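Local coordinates for protein probable ATP-dependent kinase TDA10 (Saccharomyces cerevisiae, PDB 1ODF) that is a probable ATP-dependent kinase of the GLYK kinase family, with a fold close to bacterial pantothenate kinase and a phosphoryl-acceptor substrate not yet known, at residues F15-I20 / Y52-E57; G219-Q224 / H242-R247. All coordinates share one frame; numbering follows the deposited sequence.

Contact 1 of 2, residues F15-I20 / Y52-E57; sequences FLDKYI and YNHLME
Asp17 and His54 reach for each other from opposite directions and close the gap between helix 8-24 and helix 44-59, two helices packed on the central sheet of a P-loop kinase fold. The second of them is the helix that starts at the Walker A motif, and this contact sits toward its far end, away from the predicted nucleotide site. NE2 of His54 donates to OD1 of Asp17 over 3.1 Å, with an N-H...O angle of 165°. The acceptor lies practically in the imidazole plane, while the donor meets OD1 on its syn side, slightly out of the carboxylate plane. Carboxylate and ring are only 23° apart, so the two flat groups are nearly coplanar and meet at the ring edge. His54 gets there because its CG stands anti to the backbone N (chi1 179°), which carries the ring out across the gap. A neighbouring carboxylate of this kind might favour a protonated imidazole, though the charge of Lys58, in a long, weak ion pair with the same OD1, would work against that. With an alanine in place of Asp17, the imidazole N-H would probably lose its acceptor across the gap and the ring would be freer to turn. Beneath this polar bridge the contact is apolar. Ile20 and Leu55 point at each other tip to tip and both rest on Ile155 of strand 155-160, while Leu16, close by on the first helix, packs on Ile51. The backbones stay well apart, the nearest CA atoms, those of Asp17 and Leu55, being 9.4 Å from one another, so side chains alone make the join. Its apolar part comes down to methyls: CD1 of Ile20 lies 3.6 Å from CD2 of Leu55 and 4.0 Å from CD1 of Leu55.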
loop_
_atom_site.group_PDB
_atom_site.type_symbol
_atom_site.label_atom_id
_atom_site.label_comp_id
_atom_site.label_asym_id
_atom_site.label_seq_id
_atom_site.Cartn_x
_atom_site.Cartn_y
_atom_site.Cartn_z
ATOM N N PHE A 15 1.029 -0.284 19.626
ATOM C CA PHE A 15 0.003 0.621 19.135
ATOM C C PHE A 15 -1.337 -0.087 18.874
ATOM O O PHE A 15 -2.385 0.378 19.315
ATOM C CB PHE A 15 0.521 1.297 17.856
ATOM C CG PHE A 15 -0.541 1.996 17.040
ATOM C CD1 PHE A 15 -1.001 1.435 15.849
ATOM C CD2 PHE A 15 -1.047 3.237 17.434
ATOM C CE1 PHE A 15 -1.947 2.108 15.057
ATOM C CE2 PHE A 15 -1.995 3.916 16.648
ATOM C CZ PHE A 15 -2.440 3.353 15.461
ATOM N N LEU A 16 -1.300 -1.216 18.173
ATOM C CA LEU A 16 -2.532 -1.931 17.851
ATOM C C LEU A 16 -3.199 -2.641 19.018
ATOM O O LEU A 16 -4.431 -2.716 19.066
ATOM C CB LEU A 16 -2.290 -2.922 16.708
ATOM C CG LEU A 16 -2.022 -2.275 15.341
ATOM C CD1 LEU A 16 -1.806 -3.351 14.279
ATOM C CD2 LEU A 16 -3.192 -1.365 14.965
ATOM N N ASP A 17 -2.402 -3.148 19.957
ATOM C CA ASP A 17 -2.950 -3.851 21.118
ATOM C C ASP A 17 -3.698 -2.904 22.047
ATOM O O ASP A 17 -4.431 -3.338 22.936
ATOM C CB ASP A 17 -1.843 -4.574 21.893
ATOM C CG ASP A 17 -1.476 -5.917 21.278
ATOM O OD1 ASP A 17 -2.089 -6.307 20.256
ATOM O OD2 ASP A 17 -0.568 -6.584 21.823
ATOM N N LYS A 18 -3.503 -1.607 21.845
ATOM C CA LYS A 18 -4.204 -0.615 22.645
ATOM C C LYS A 18 -5.444 -0.154 21.886
ATOM O O LYS A 18 -6.561 -0.167 22.419
ATOM C CB LYS A 18 -3.316 0.606 22.926
ATOM C CG LYS A 18 -4.120 1.837 23.362
ATOM C CD LYS A 18 -3.243 3.049 23.666
ATOM C CE LYS A 18 -4.086 4.314 23.895
ATOM N NZ LYS A 18 -5.063 4.192 25.022
ATOM N N TYR A 19 -5.246 0.227 20.629
ATOM C CA TYR A 19 -6.347 0.747 19.836
ATOM C C TYR A 19 -7.411 -0.209 19.311
ATOM O O TYR A 19 -8.582 0.164 19.249
ATOM C CB TYR A 19 -5.802 1.604 18.692
ATOM C CG TYR A 19 -5.269 2.937 19.174
ATOM C CD1 TYR A 19 -3.941 3.081 19.580
ATOM C CD2 TYR A 19 -6.114 4.044 19.281
ATOM C CE1 TYR A 19 -3.466 4.303 20.087
ATOM C CE2 TYR A 19 -5.656 5.259 19.781
ATOM C CZ TYR A 19 -4.333 5.383 20.183
ATOM O OH TYR A 19 -3.894 6.588 20.669
ATOM N N ILE A 20 -7.028 -1.426 18.940
ATOM C CA ILE A 20 -8.014 -2.367 18.431
ATOM C C ILE A 20 -9.043 -2.708 19.509
ATOM O O ILE A 20 -10.251 -2.651 19.256
ATOM C CB ILE A 20 -7.341 -3.630 17.857
ATOM C CG1 ILE A 20 -6.704 -3.273 16.501
ATOM C CG2 ILE A 20 -8.369 -4.753 17.687
ATOM C CD1 ILE A 20 -5.909 -4.392 15.838
ATOM N N TYR A 52 -1.073 -9.469 10.701
ATOM C CA TYR A 52 -2.169 -10.328 10.274
ATOM C C TYR A 52 -2.147 -11.568 11.156
ATOM O O TYR A 52 -3.138 -11.898 11.802
ATOM C CB TYR A 52 -1.981 -10.752 8.817
ATOM C CG TYR A 52 -3.067 -11.670 8.274
ATOM C CD1 TYR A 52 -2.736 -12.804 7.535
ATOM C CD2 TYR A 52 -4.421 -11.380 8.458
ATOM C CE1 TYR A 52 -3.721 -13.629 6.988
ATOM C CE2 TYR A 52 -5.417 -12.197 7.914
ATOM C CZ TYR A 52 -5.056 -13.321 7.177
ATOM O OH TYR A 52 -6.020 -14.133 6.622
ATOM N N ASN A 53 -1.004 -12.245 11.194
ATOM C CA ASN A 53 -0.874 -13.448 12.003
ATOM C C ASN A 53 -1.134 -13.177 13.474
ATOM O O ASN A 53 -1.803 -13.962 14.147
ATOM C CB ASN A 53 0.513 -14.071 11.824
ATOM C CG ASN A 53 0.712 -14.652 10.433
ATOM O OD1 ASN A 53 -0.183 -15.296 9.884
ATOM N ND2 ASN A 53 1.891 -14.435 9.861
ATOM N N HIS A 54 -0.600 -12.064 13.964
ATOM C CA HIS A 54 -0.774 -11.663 15.357
ATOM C C HIS A 54 -2.266 -11.620 15.712
ATOM O O HIS A 54 -2.691 -12.178 16.721
ATOM C CB HIS A 54 -0.137 -10.284 15.563
ATOM C CG HIS A 54 -0.266 -9.738 16.955
ATOM N ND1 HIS A 54 0.430 -10.253 18.030
ATOM C CD2 HIS A 54 -0.966 -8.681 17.434
ATOM C CE1 HIS A 54 0.168 -9.533 19.107
ATOM N NE2 HIS A 54 -0.675 -8.573 18.773
ATOM N N LEU A 55 -3.052 -10.962 14.865
ATOM C CA LEU A 55 -4.492 -10.823 15.071
ATOM C C LEU A 55 -5.248 -12.137 14.891
ATOM O O LEU A 55 -6.236 -12.403 15.586
ATOM C CB LEU A 55 -5.052 -9.758 14.116
ATOM C CG LEU A 55 -4.498 -8.346 14.354
ATOM C CD1 LEU A 55 -5.002 -7.377 13.286
ATOM C CD2 LEU A 55 -4.907 -7.882 15.744
ATOM N N MET A 56 -4.774 -12.949 13.953
ATOM C CA MET A 56 -5.373 -14.245 13.674
ATOM C C MET A 56 -5.220 -15.125 14.901
ATOM O O MET A 56 -6.096 -15.924 15.216
ATOM C CB MET A 56 -4.663 -14.902 12.496
ATOM C CG MET A 56 -4.913 -14.224 11.169
ATOM S SD MET A 56 -6.206 -15.054 10.235
ATOM C CE MET A 56 -5.189 -16.177 9.256
ATOM N N GLU A 57 -4.092 -14.975 15.588
ATOM C CA GLU A 57 -3.828 -15.765 16.780
ATOM C C GLU A 57 -4.558 -15.205 17.988
ATOM O O GLU A 57 -5.079 -15.959 18.803
ATOM C CB GLU A 57 -2.329 -15.813 17.073
ATOM C CG GLU A 57 -1.510 -16.494 15.988
ATOM C CD GLU A 57 -0.035 -16.568 16.335
ATOM O OE1 GLU A 57 0.569 -15.500 16.594
ATOM O OE2 GLU A 57 0.520 -17.692 16.347
#

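Contact 2 of 2, residues G219-Q224 / H242-R247; sequences GWRLQQ and HAFVDR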
loop_
_atom_site.group_PDB
_atom_site.type_symbol
_atom_site.label_atom_id
_atom_site.label_comp_id
_atom_site.label_asym_id
_atom_site.label_seq_id
_atom_site.Cartn_x
_atom_site.Cartn_y
_atom_site.Cartn_z
ATOM N N GLY A 219 19.093 2.144 -2.640
ATOM C CA GLY A 219 19.933 1.208 -1.920
ATOM C C GLY A 219 19.242 -0.105 -1.622
ATOM O O GLY A 219 19.762 -1.171 -1.946
ATOM N N TRP A 220 18.064 -0.032 -1.012
ATOM C CA TRP A 220 17.314 -1.230 -0.661
ATOM C C TRP A 220 17.000 -2.133 -1.852
ATOM O O TRP A 220 17.009 -3.355 -1.725
ATOM C CB TRP A 220 16.016 -0.848 0.048
ATOM C CG TRP A 220 16.222 -0.113 1.338
ATOM C CD1 TRP A 220 17.279 -0.237 2.193
ATOM C CD2 TRP A 220 15.312 0.804 1.959
ATOM N NE1 TRP A 220 17.082 0.539 3.310
ATOM C CE2 TRP A 220 15.883 1.189 3.193
ATOM C CE3 TRP A 220 14.068 1.336 1.594
ATOM C CZ2 TRP A 220 15.252 2.081 4.065
ATOM C CZ3 TRP A 220 13.441 2.225 2.464
ATOM C CH2 TRP A 220 14.037 2.587 3.685
ATOM N N ARG A 221 16.719 -1.547 -3.009
ATOM C CA ARG A 221 16.417 -2.370 -4.171
ATOM C C ARG A 221 17.690 -2.906 -4.837
ATOM O O ARG A 221 17.671 -3.975 -5.451
ATOM C CB ARG A 221 15.576 -1.596 -5.188
ATOM C CG ARG A 221 15.050 -2.482 -6.315
ATOM C CD ARG A 221 14.329 -3.714 -5.753
ATOM N NE ARG A 221 14.171 -4.763 -6.758
ATOM C CZ ARG A 221 13.147 -4.859 -7.602
ATOM N NH1 ARG A 221 13.107 -5.851 -8.482
ATOM N NH2 ARG A 221 12.154 -3.983 -7.553
ATOM N N LEU A 222 18.790 -2.167 -4.715
ATOM C CA LEU A 222 20.063 -2.600 -5.285
ATOM C C LEU A 222 20.507 -3.848 -4.535
ATOM O O LEU A 222 21.036 -4.791 -5.129
ATOM C CB LEU A 222 21.129 -1.507 -5.139
ATOM C CG LEU A 222 21.111 -0.386 -6.184
ATOM C CD1 LEU A 222 21.839 0.842 -5.647
ATOM C CD2 LEU A 222 21.745 -0.881 -7.478
ATOM N N GLN A 223 20.281 -3.844 -3.226
ATOM C CA GLN A 223 20.643 -4.973 -2.388
ATOM C C GLN A 223 19.841 -6.194 -2.810
ATOM O O GLN A 223 20.409 -7.239 -3.130
ATOM C CB GLN A 223 20.355 -4.656 -0.920
ATOM C CG GLN A 223 20.431 -5.869 0.003
ATOM C CD GLN A 223 19.756 -5.636 1.352
ATOM O OE1 GLN A 223 19.582 -6.571 2.142
ATOM N NE2 GLN A 223 19.375 -4.387 1.622
ATOM N N GLN A 224 18.520 -6.046 -2.814
ATOM C CA GLN A 224 17.608 -7.127 -3.175
ATOM C C GLN A 224 17.980 -7.806 -4.497
ATOM O O GLN A 224 18.026 -9.034 -4.586
ATOM C CB GLN A 224 16.176 -6.585 -3.255
ATOM C CG GLN A 224 15.106 -7.656 -3.401
ATOM C CD GLN A 224 13.698 -7.081 -3.529
ATOM O OE1 GLN A 224 13.351 -6.450 -4.531
ATOM N NE2 GLN A 224 12.880 -7.300 -2.506
ATOM N N HIS A 242 18.085 1.400 -11.280
ATOM C CA HIS A 242 17.908 2.836 -11.133
ATOM C C HIS A 242 16.729 3.284 -11.971
ATOM O O HIS A 242 15.935 4.117 -11.547
ATOM C CB HIS A 242 19.164 3.598 -11.561
ATOM C CG HIS A 242 20.061 3.947 -10.418
ATOM N ND1 HIS A 242 20.823 3.008 -9.757
ATOM C CD2 HIS A 242 20.257 5.119 -9.767
ATOM C CE1 HIS A 242 21.447 3.584 -8.744
ATOM N NE2 HIS A 242 21.119 4.864 -8.727
ATOM N N ALA A 243 16.624 2.719 -13.166
ATOM C CA ALA A 243 15.541 3.057 -14.071
ATOM C C ALA A 243 14.220 2.618 -13.450
ATOM O O ALA A 243 13.202 3.301 -13.579
ATOM C CB ALA A 243 15.752 2.369 -15.424
ATOM N N PHE A 244 14.251 1.475 -12.776
ATOM C CA PHE A 244 13.065 0.943 -12.124
ATOM C C PHE A 244 12.602 1.896 -11.028
ATOM O O PHE A 244 11.453 2.339 -11.033
ATOM C CB PHE A 244 13.350 -0.430 -11.503
ATOM C CG PHE A 244 12.172 -1.013 -10.758
ATOM C CD1 PHE A 244 11.143 -1.657 -11.444
ATOM C CD2 PHE A 244 12.068 -0.876 -9.371
ATOM C CE1 PHE A 244 10.024 -2.157 -10.757
ATOM C CE2 PHE A 244 10.957 -1.369 -8.683
ATOM C CZ PHE A 244 9.933 -2.011 -9.381
ATOM N N VAL A 245 13.504 2.205 -10.097
ATOM C CA VAL A 245 13.192 3.090 -8.982
ATOM C C VAL A 245 12.813 4.496 -9.441
ATOM O O VAL A 245 11.925 5.119 -8.865
ATOM C CB VAL A 245 14.377 3.160 -7.981
ATOM C CG1 VAL A 245 14.034 4.071 -6.804
ATOM C CG2 VAL A 245 14.700 1.761 -7.475
ATOM N N ASP A 246 13.474 4.987 -10.483
ATOM C CA ASP A 246 13.187 6.317 -11.010
ATOM C C ASP A 246 11.706 6.464 -11.352
ATOM O O ASP A 246 11.169 7.570 -11.358
ATOM C CB ASP A 246 14.036 6.594 -12.263
ATOM C CG ASP A 246 15.478 6.977 -11.928
ATOM O OD1 ASP A 246 16.311 7.071 -12.855
ATOM O OD2 ASP A 246 15.782 7.189 -10.740
ATOM N N ARG A 247 11.052 5.346 -11.650
ATOM C CA ARG A 247 9.633 5.363 -11.983
ATOM C C ARG A 247 8.777 5.754 -10.777
ATOM O O ARG A 247 7.693 6.310 -10.936
ATOM C CB ARG A 247 9.192 3.988 -12.488
ATOM C CG ARG A 247 9.471 3.733 -13.956
ATOM C CD ARG A 247 9.562 2.239 -14.247
ATOM N NE ARG A 247 8.404 1.472 -13.777
ATOM C CZ ARG A 247 7.199 1.490 -14.342
ATOM N NH1 ARG A 247 6.970 2.246 -15.413
ATOM N NH2 ARG A 247 6.228 0.729 -13.846
#
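Arg221 swings its guanidinium over the face of the Phe244 ring, a cation-pi contact that ties helix 216-232 to helix 238-246. CZ of Arg221 lies 4.7 Å from the centroid of the Phe244 ring, 25° off the ring normal. The guanidinium does not lie flat on the ring: the two planes are 69° apart, and NH2 leads, coming within 3.1 Å of CE2 of Phe244. The arginine is not extended. Its chain bends at chi2 (52°), and that kink steers the head group to the aromatic side chain, which crosses it at about a right angle. Phe244, for its part, carries its ring out toward the first helix. The base of the arginine is used as well, for its CB packs 4.2 Å from CG2 of Val245. The next residue, Leu222, brings CD1 to within 4.2 Å of CE1 of His242; that imidazole is also stacked with Tyr218. The two short helical segments run in opposing but clearly inclined directions, with their axes 10.2 Å apart at closest approach, a separation bridged by side chains alone. This helix pair borders the predicted ATP site: the side chain of Phe244 is about 4 Å, at the nearest atoms, from that of Gln40 in the P-loop, and equally near a bound sulfate that probably came from the crystallisation liquor. Arg221 has a further partner on its own helix, a long, weak ion pair between NH1 and Glu225. No hydrogen bond crosses between the segments, so the contact rests on the charge over the ring and on van der Waals packing, and the arginine charge behind Phe244 might add positive potential on the side where the sulfate sits.

Contact 1 comes first along the chain and is complete before contact 2 begins; their centres are 32 Å apart and their nearest atoms about 18 Å, so they do not touch. Contact 1 joins two helices that lie on the central mixed sheet, whereas contact 2 pairs two helices that follow strand 204-211, one of the strands of that sheet on which helix 8-24 rests. Helix 44-59 links the two regions: it begins at the P-loop, near Phe244 of contact 2, and runs on to contact 1. The kinase thus has one contact in its sheet-and-helix framework, far from the predicted ATP site, and another bordering that site.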